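Local coordinates for 6-pyruvoyl tetrahydrobiopterin synthase (Plasmodium vivax, PDB 2A0S), which is a hexameric member of the 6-pyruvoyl tetrahydropterin synthase family, with zinc and biopterin bound at sites on and between its subunits, at residues N33-I38 with H87-P92; Y94-N99 with P128-S133. All blocks are in the same frame, centred on the assembly; numbering follows the deposited sequence.

Contact 1. Residues N33-I38 with H87-P92; sequences NCAHFI and HHFILP. With BIO (biopterin), chain F; BIO (biopterin), chain D.
A35 lies opposite F89 and forms a single parallel bridge, its two backbone groups reaching to the residues on either side of that phenylalanine. A35 N donates to H88 O (3.0 Å), and A35 O takes a nearly straight bond from I90 N (2.8 Å). Apolar side chains pack tightly around this bridge. C34 CB meets I90 CD1 at 3.7 Å, while the ring of F89 reaches past A35 CB and H36 CA until its CZ lies 3.8 Å from F37 CE2. F37 is held with CG between its own N and carbonyl carbon (chi1 65°), which turns its ring to F89, the two planes inclined by 39°. F37 also stacks on Y117. Where the strands diverge, a water replaces direct pairing: it accepts from F37 N and donates to I90 O (2.7 Å).

The N33-H87 end is looser and partly exposed. Here H87 N bonds to N33 O at 3.0 Å, but with an N-H...O angle of 136° and the donor lifted out of the carbonyl plane. The H87 ring stacks on H48 of a second subunit, and its NE2 N-H donates to O10 of the chain F biopterin (3.0 Å). H87 ND1 is buried without a partner.

At the tight end H36 points its imidazole away from 87-92, with its side chain about 2 Å from a zinc ion and H48 and H50 of its own chain beside it. This grouping is consistent with the three-histidine zinc site of this family, next to the chain D biopterin.

Contact 2. Residues Y94-N99 with P128-S133; sequences YSDVLN and PIKHSS. With BIO (biopterin), chain D.
Two direct hydrogen bonds grip the backbone of Y94, one to the I129 carbonyl and one from the K130 ammonium, and tie these two loops together. Y94 N donates to I129 O at 2.9 Å. In return K130 NZ reaches Y94 O at 3.1 Å; the lysine chain folds back to do so, bent at its last two torsions (chi3 75°, chi4 67°), and meets the carbonyl almost head-on, with a C=O...N angle of 170°.

Apolar contact comes from Y94, whose ring slants across P128, CE1 lying 3.6 Å from CB of the proline, while K130 CG packs against Y94 CB.

Water makes two further links. One accepts from S95 OG (2.6 Å) and donates to K130 O (2.8 Å). The other donates to D96 OD1 (2.7 Å) and lies in the plane of the H131 ring, 2.9 Å from NE2. The D96 carboxylate stays 4.6 Å, OD1 to NZ, from K130, so their attraction is probably only long-range.

E136 secures 128-133 from the helix side, hydrogen-bonded through OE1 to K130 N and through OE2 to H131 ND1. The loop ends at S133, which is the N-cap of helix 134-149 and itself lies against O4 of the chain D biopterin.

In the fold
Contact 1 is buried and contact 2 lies nearer the surface, with four of its seven touching residues exposed. Backbone bonds, apolar packing and bridging water occur in both; what sets the more exposed contact 2 apart is a lysine, a carboxylate and two waters held by side chains. The two are consecutive along the chain, since 94-99 follows strand 89-92; 128-133 in turn follows strand 124-127, the parallel neighbour of 89-92, so contact 2 joins the loops leaving that pair. Contact 1 instead links 89-92 to the long strand 20-40. They touch directly where S132 meets H36 and I38, and P92 meets I129. Both border the chain D biopterin, contact 1 at O9 and contact 2 at O4.

Contact 1. Residues N33-I38 with H87-P92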
loop_
_atom_site.group_PDB
_atom_site.type_symbol
_atom_site.label_atom_id
_atom_site.label_comp_id
_atom_site.label_asym_id
_atom_site.label_seq_id
_atom_site.Cartn_x
_atom_site.Cartn_y
_atom_site.Cartn_z
ATOM N N ASN A 33 14.974 -0.299 12.717
ATOM C CA ASN A 33 15.352 -1.638 12.285
ATOM C C ASN A 33 16.226 -2.283 13.351
ATOM O O ASN A 33 17.381 -1.892 13.539
ATOM C CB ASN A 33 16.075 -1.584 10.934
ATOM C CG ASN A 33 15.270 -0.858 9.864
ATOM O OD1 ASN A 33 14.048 -0.729 9.962
ATOM N ND2 ASN A 33 15.958 -0.377 8.838
ATOM N N CYS A 34 15.666 -3.266 14.050
ATOM C CA CYS A 34 16.283 -3.796 15.262
ATOM C C CYS A 34 16.315 -5.318 15.330
ATOM O O CYS A 34 15.516 -5.999 14.686
ATOM C CB CYS A 34 15.556 -3.256 16.496
ATOM S SG CYS A 34 15.841 -1.505 16.828
ATOM N N ALA A 35 17.253 -5.835 16.121
ATOM C CA ALA A 35 17.295 -7.247 16.468
ATOM C C ALA A 35 16.664 -7.444 17.842
ATOM O O ALA A 35 16.713 -6.544 18.686
ATOM C CB ALA A 35 18.726 -7.754 16.464
ATOM N N HIS A 36 16.067 -8.614 18.056
ATOM C CA HIS A 36 15.492 -8.967 19.354
ATOM C C HIS A 36 15.122 -10.451 19.408
ATOM O O HIS A 36 15.200 -11.158 18.401
ATOM C CB HIS A 36 14.266 -8.088 19.664
ATOM C CG HIS A 36 12.957 -8.716 19.296
ATOM N ND1 HIS A 36 12.617 -9.027 17.997
ATOM C CD2 HIS A 36 11.906 -9.093 20.060
ATOM C CE1 HIS A 36 11.411 -9.568 17.980
ATOM N NE2 HIS A 36 10.958 -9.619 19.218
ATOM N N PHE A 37 14.752 -10.916 20.599
ATOM C CA PHE A 37 14.033 -12.178 20.756
ATOM C C PHE A 37 13.144 -12.135 21.995
ATOM O O PHE A 37 13.507 -11.541 23.013
ATOM C CB PHE A 37 14.975 -13.401 20.761
ATOM C CG PHE A 37 15.927 -13.455 21.927
ATOM C CD1 PHE A 37 15.562 -14.087 23.116
ATOM C CD2 PHE A 37 17.203 -12.908 21.826
ATOM C CE1 PHE A 37 16.446 -14.148 24.194
ATOM C CE2 PHE A 37 18.093 -12.966 22.897
ATOM C CZ PHE A 37 17.714 -13.587 24.083
ATOM N N ILE A 38 11.969 -12.748 21.885
ATOM C CA ILE A 38 11.043 -12.857 23.007
ATOM C C ILE A 38 11.498 -13.966 23.945
ATOM O O ILE A 38 11.847 -15.063 23.505
ATOM C CB ILE A 38 9.583 -13.122 22.532
ATOM C CG1 ILE A 38 9.034 -11.923 21.741
ATOM C CG2 ILE A 38 8.662 -13.478 23.710
ATOM C CD1 ILE A 38 9.005 -10.609 22.506
ATOM N N HIS A 87 18.858 0.452 14.565
ATOM C CA HIS A 87 20.148 -0.225 14.370
ATOM C C HIS A 87 20.780 -0.775 15.650
ATOM O O HIS A 87 21.992 -0.667 15.852
ATOM C CB HIS A 87 21.129 0.663 13.593
ATOM C CG HIS A 87 21.155 0.386 12.122
ATOM N ND1 HIS A 87 20.060 0.576 11.307
ATOM C CD2 HIS A 87 22.147 -0.071 11.320
ATOM C CE1 HIS A 87 20.375 0.248 10.067
ATOM N NE2 HIS A 87 21.636 -0.146 10.048
ATOM N N HIS A 88 19.956 -1.374 16.503
ATOM C CA HIS A 88 20.429 -1.972 17.751
ATOM C C HIS A 88 19.716 -3.284 18.061
ATOM O O HIS A 88 18.662 -3.575 17.499
ATOM C CB HIS A 88 20.238 -1.003 18.924
ATOM C CG HIS A 88 21.144 0.188 18.881
ATOM N ND1 HIS A 88 20.714 1.436 18.485
ATOM C CD2 HIS A 88 22.456 0.321 19.186
ATOM C CE1 HIS A 88 21.722 2.287 18.547
ATOM N NE2 HIS A 88 22.792 1.636 18.970
ATOM N N PHE A 89 20.309 -4.080 18.949
ATOM C CA PHE A 89 19.596 -5.182 19.583
ATOM C C PHE A 89 18.795 -4.608 20.748
ATOM O O PHE A 89 19.345 -3.911 21.603
ATOM C CB PHE A 89 20.570 -6.265 20.068
ATOM C CG PHE A 89 19.936 -7.304 20.960
ATOM C CD1 PHE A 89 19.224 -8.371 20.416
ATOM C CD2 PHE A 89 20.056 -7.217 22.346
ATOM C CE1 PHE A 89 18.636 -9.332 21.241
ATOM C CE2 PHE A 89 19.473 -8.172 23.176
ATOM C CZ PHE A 89 18.762 -9.231 22.622
ATOM N N ILE A 90 17.496 -4.891 20.773
ATOM C CA ILE A 90 16.632 -4.433 21.858
ATOM C C ILE A 90 16.803 -5.334 23.079
ATOM O O ILE A 90 16.388 -6.497 23.074
ATOM C CB ILE A 90 15.144 -4.353 21.433
ATOM C CG1 ILE A 90 14.953 -3.294 20.340
ATOM C CG2 ILE A 90 14.254 -4.047 22.639
ATOM C CD1 ILE A 90 13.591 -3.329 19.663
ATOM N N LEU A 91 17.428 -4.783 24.114
ATOM C CA LEU A 91 17.695 -5.517 25.346
ATOM C C LEU A 91 16.733 -5.101 26.466
ATOM O O LEU A 91 16.783 -3.959 26.937
ATOM C CB LEU A 91 19.158 -5.323 25.774
ATOM C CG LEU A 91 19.692 -5.983 27.052
ATOM C CD1 LEU A 91 19.494 -7.492 27.047
ATOM C CD2 LEU A 91 21.160 -5.646 27.235
ATOM N N PRO A 92 15.850 -6.027 26.891
ATOM C CA PRO A 92 14.916 -5.763 27.987
ATOM C C PRO A 92 15.622 -5.803 29.340
ATOM O O PRO A 92 16.135 -6.850 29.738
ATOM C CB PRO A 92 13.898 -6.911 27.881
ATOM C CG PRO A 92 14.261 -7.685 26.641
ATOM C CD PRO A 92 15.689 -7.389 26.356
HETATM N N1 BIO F . 23.289 -0.554 0.169
HETATM N N2 BIO F . 23.714 -1.496 -1.896
HETATM C C2 BIO F . 23.255 -1.615 -0.657
HETATM N N3 BIO F . 22.747 -2.847 -0.213
HETATM C C4 BIO F . 22.269 -2.958 1.099
HETATM O O4 BIO F . 21.821 -4.029 1.506
HETATM C C4A BIO F . 22.316 -1.837 1.927
HETATM C C8A BIO F . 22.836 -0.638 1.432
HETATM N N8 BIO F . 22.879 0.446 2.223
HETATM C C7 BIO F . 22.437 0.392 3.469
HETATM C C6 BIO F . 21.920 -0.802 3.977
HETATM N N5 BIO F . 21.869 -1.891 3.193
HETATM C C9 BIO F . 21.393 -0.890 5.420
HETATM O O9 BIO F . 20.411 0.132 5.653
HETATM C C10 BIO F . 22.545 -0.803 6.436
HETATM O O10 BIO F . 22.277 -1.702 7.517
HETATM C C11 BIO F . 22.780 0.627 6.947
HETATM N N1 BIO D . 2.516 -11.712 19.925
HETATM N N2 BIO D . 1.036 -10.257 20.948
HETATM C C2 BIO D . 2.235 -10.495 20.425
HETATM N N3 BIO D . 3.206 -9.478 20.393
HETATM C C4 BIO D . 4.465 -9.744 19.836
HETATM O O4 BIO D . 5.322 -8.861 19.804
HETATM C C4A BIO D . 4.721 -11.017 19.325
HETATM C C8A BIO D . 3.717 -11.989 19.383
HETATM N N8 BIO D . 3.953 -13.219 18.896
HETATM C C7 BIO D . 5.127 -13.519 18.363
HETATM C C6 BIO D . 6.140 -12.559 18.290
HETATM N N5 BIO D . 5.915 -11.326 18.781
HETATM C C9 BIO D . 7.508 -12.922 17.670
HETATM O O9 BIO D . 8.513 -12.008 18.133
HETATM C C10 BIO D . 7.490 -12.917 16.128
HETATM O O10 BIO D . 6.714 -11.824 15.631
HETATM C C11 BIO D . 6.986 -14.251 15.562
HETATM O O HOH W 1 15.100 -8.810 22.794
#

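Contact 2. Residues Y94-N99 with P128-S133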
loop_
_atom_site.group_PDB
_atom_site.type_symbol
_atom_site.label_atom_id
_atom_site.label_comp_id
_atom_site.label_asym_id
_atom_site.label_seq_id
_atom_site.Cartn_x
_atom_site.Cartn_y
_atom_site.Cartn_z
ATOM N N TYR A 94 14.385 -5.380 32.486
ATOM C CA TYR A 94 13.665 -5.945 33.628
ATOM C C TYR A 94 13.146 -7.367 33.405
ATOM O O TYR A 94 12.192 -7.797 34.062
ATOM C CB TYR A 94 12.519 -5.015 34.052
ATOM C CG TYR A 94 12.958 -3.625 34.463
ATOM C CD1 TYR A 94 12.380 -2.495 33.892
ATOM C CD2 TYR A 94 13.953 -3.441 35.423
ATOM C CE1 TYR A 94 12.777 -1.215 34.272
ATOM C CE2 TYR A 94 14.360 -2.166 35.805
ATOM C CZ TYR A 94 13.770 -1.060 35.225
ATOM O OH TYR A 94 14.170 0.200 35.602
ATOM N N SER A 95 13.781 -8.095 32.492
ATOM C CA SER A 95 13.401 -9.473 32.193
ATOM C C SER A 95 13.676 -10.395 33.378
ATOM O O SER A 95 14.759 -10.361 33.966
ATOM C CB SER A 95 14.140 -9.979 30.954
ATOM O OG SER A 95 13.744 -11.303 30.634
ATOM N N ASP A 96 12.683 -11.213 33.716
ATOM C CA ASP A 96 12.783 -12.153 34.832
ATOM C C ASP A 96 13.354 -13.512 34.413
ATOM O O ASP A 96 13.563 -14.389 35.255
ATOM C CB ASP A 96 11.414 -12.327 35.511
ATOM C CG ASP A 96 10.325 -12.795 34.548
ATOM O OD1 ASP A 96 10.435 -12.546 33.325
ATOM O OD2 ASP A 96 9.347 -13.412 35.019
ATOM N N VAL A 97 13.610 -13.674 33.117
ATOM C CA VAL A 97 14.094 -14.946 32.567
ATOM C C VAL A 97 15.457 -14.822 31.873
ATOM O O VAL A 97 15.997 -15.808 31.364
ATOM C CB VAL A 97 13.061 -15.592 31.602
ATOM C CG1 VAL A 97 11.821 -16.052 32.362
ATOM C CG2 VAL A 97 12.690 -14.631 30.479
ATOM N N LEU A 98 16.005 -13.610 31.851
ATOM C CA LEU A 98 17.318 -13.375 31.258
ATOM C C LEU A 98 18.346 -12.959 32.301
ATOM O O LEU A 98 18.094 -12.076 33.126
ATOM C CB LEU A 98 17.242 -12.323 30.143
ATOM C CG LEU A 98 16.347 -12.576 28.923
ATOM C CD1 LEU A 98 16.274 -11.323 28.065
ATOM C CD2 LEU A 98 16.811 -13.772 28.092
ATOM N N ASN A 99 19.501 -13.617 32.262
ATOM C CA ASN A 99 20.645 -13.236 33.076
ATOM C C ASN A 99 21.544 -12.332 32.242
ATOM O O ASN A 99 22.225 -12.793 31.325
ATOM C CB ASN A 99 21.402 -14.484 33.554
ATOM C CG ASN A 99 22.446 -14.175 34.621
ATOM O OD1 ASN A 99 23.188 -13.196 34.529
ATOM N ND2 ASN A 99 22.518 -15.030 35.634
ATOM N N PRO A 128 13.876 -0.008 29.550
ATOM C CA PRO A 128 13.206 -0.376 30.803
ATOM C C PRO A 128 11.906 -1.170 30.603
ATOM O O PRO A 128 10.822 -0.692 30.952
ATOM C CB PRO A 128 12.926 0.983 31.463
ATOM C CG PRO A 128 12.876 1.948 30.337
ATOM C CD PRO A 128 13.886 1.454 29.348
ATOM N N ILE A 129 12.033 -2.375 30.052
ATOM C CA ILE A 129 10.898 -3.268 29.792
ATOM C C ILE A 129 11.241 -4.703 30.197
ATOM O O ILE A 129 12.415 -5.046 30.348
ATOM C CB ILE A 129 10.450 -3.237 28.297
ATOM C CG1 ILE A 129 11.632 -3.541 27.361
ATOM C CG2 ILE A 129 9.780 -1.902 27.955
ATOM C CD1 ILE A 129 11.260 -3.660 25.887
ATOM N N LYS A 130 10.213 -5.533 30.369
ATOM C CA LYS A 130 10.394 -6.934 30.757
ATOM C C LYS A 130 10.540 -7.855 29.545
ATOM O O LYS A 130 11.277 -8.843 29.594
ATOM C CB LYS A 130 9.231 -7.406 31.635
ATOM C CG LYS A 130 9.123 -6.687 32.977
ATOM C CD LYS A 130 8.013 -7.274 33.850
ATOM C CE LYS A 130 8.404 -8.626 34.452
ATOM N NZ LYS A 130 9.522 -8.520 35.439
ATOM N N HIS A 131 9.823 -7.532 28.471
ATOM C CA HIS A 131 9.878 -8.297 27.228
ATOM C C HIS A 131 9.943 -7.346 26.044
ATOM O O HIS A 131 9.287 -6.306 26.042
ATOM C CB HIS A 131 8.645 -9.196 27.072
ATOM C CG HIS A 131 8.269 -9.941 28.315
ATOM N ND1 HIS A 131 7.447 -9.405 29.283
ATOM C CD2 HIS A 131 8.593 -11.183 28.744
ATOM C CE1 HIS A 131 7.286 -10.282 30.257
ATOM N NE2 HIS A 131 7.971 -11.370 29.954
ATOM N N SER A 132 10.725 -7.711 25.034
ATOM C CA SER A 132 10.816 -6.921 23.810
ATOM C C SER A 132 9.625 -7.196 22.882
ATOM O O SER A 132 9.788 -7.373 21.672
ATOM C CB SER A 132 12.146 -7.187 23.098
ATOM O OG SER A 132 12.351 -8.577 22.906
ATOM N N SER A 133 8.428 -7.237 23.465
ATOM C CA SER A 133 7.194 -7.428 22.711
ATOM C C SER A 133 6.728 -6.104 22.115
ATOM O O SER A 133 7.107 -5.032 22.593
ATOM C CB SER A 133 6.102 -8.026 23.603
ATOM O OG SER A 133 5.749 -7.139 24.651
HETATM N N1 BIO D . 2.516 -11.712 19.925
HETATM N N2 BIO D . 1.036 -10.257 20.948
HETATM C C2 BIO D . 2.235 -10.495 20.425
HETATM N N3 BIO D . 3.206 -9.478 20.393
HETATM C C4 BIO D . 4.465 -9.744 19.836
HETATM O O4 BIO D . 5.322 -8.861 19.804
HETATM C C4A BIO D . 4.721 -11.017 19.325
HETATM C C8A BIO D . 3.717 -11.989 19.383
HETATM N N8 BIO D . 3.953 -13.219 18.896
HETATM C C7 BIO D . 5.127 -13.519 18.363
HETATM C C6 BIO D . 6.140 -12.559 18.290
HETATM N N5 BIO D . 5.915 -11.326 18.781
HETATM C C9 BIO D . 7.508 -12.922 17.670
HETATM O O9 BIO D . 8.513 -12.008 18.133
HETATM C C10 BIO D . 7.490 -12.917 16.128
HETATM O O10 BIO D . 6.714 -11.824 15.631
HETATM C C11 BIO D . 6.986 -14.251 15.562
HETATM O O HOH W 2 12.381 -11.118 28.369
HETATM O O HOH W 3 8.314 -13.483 31.885
#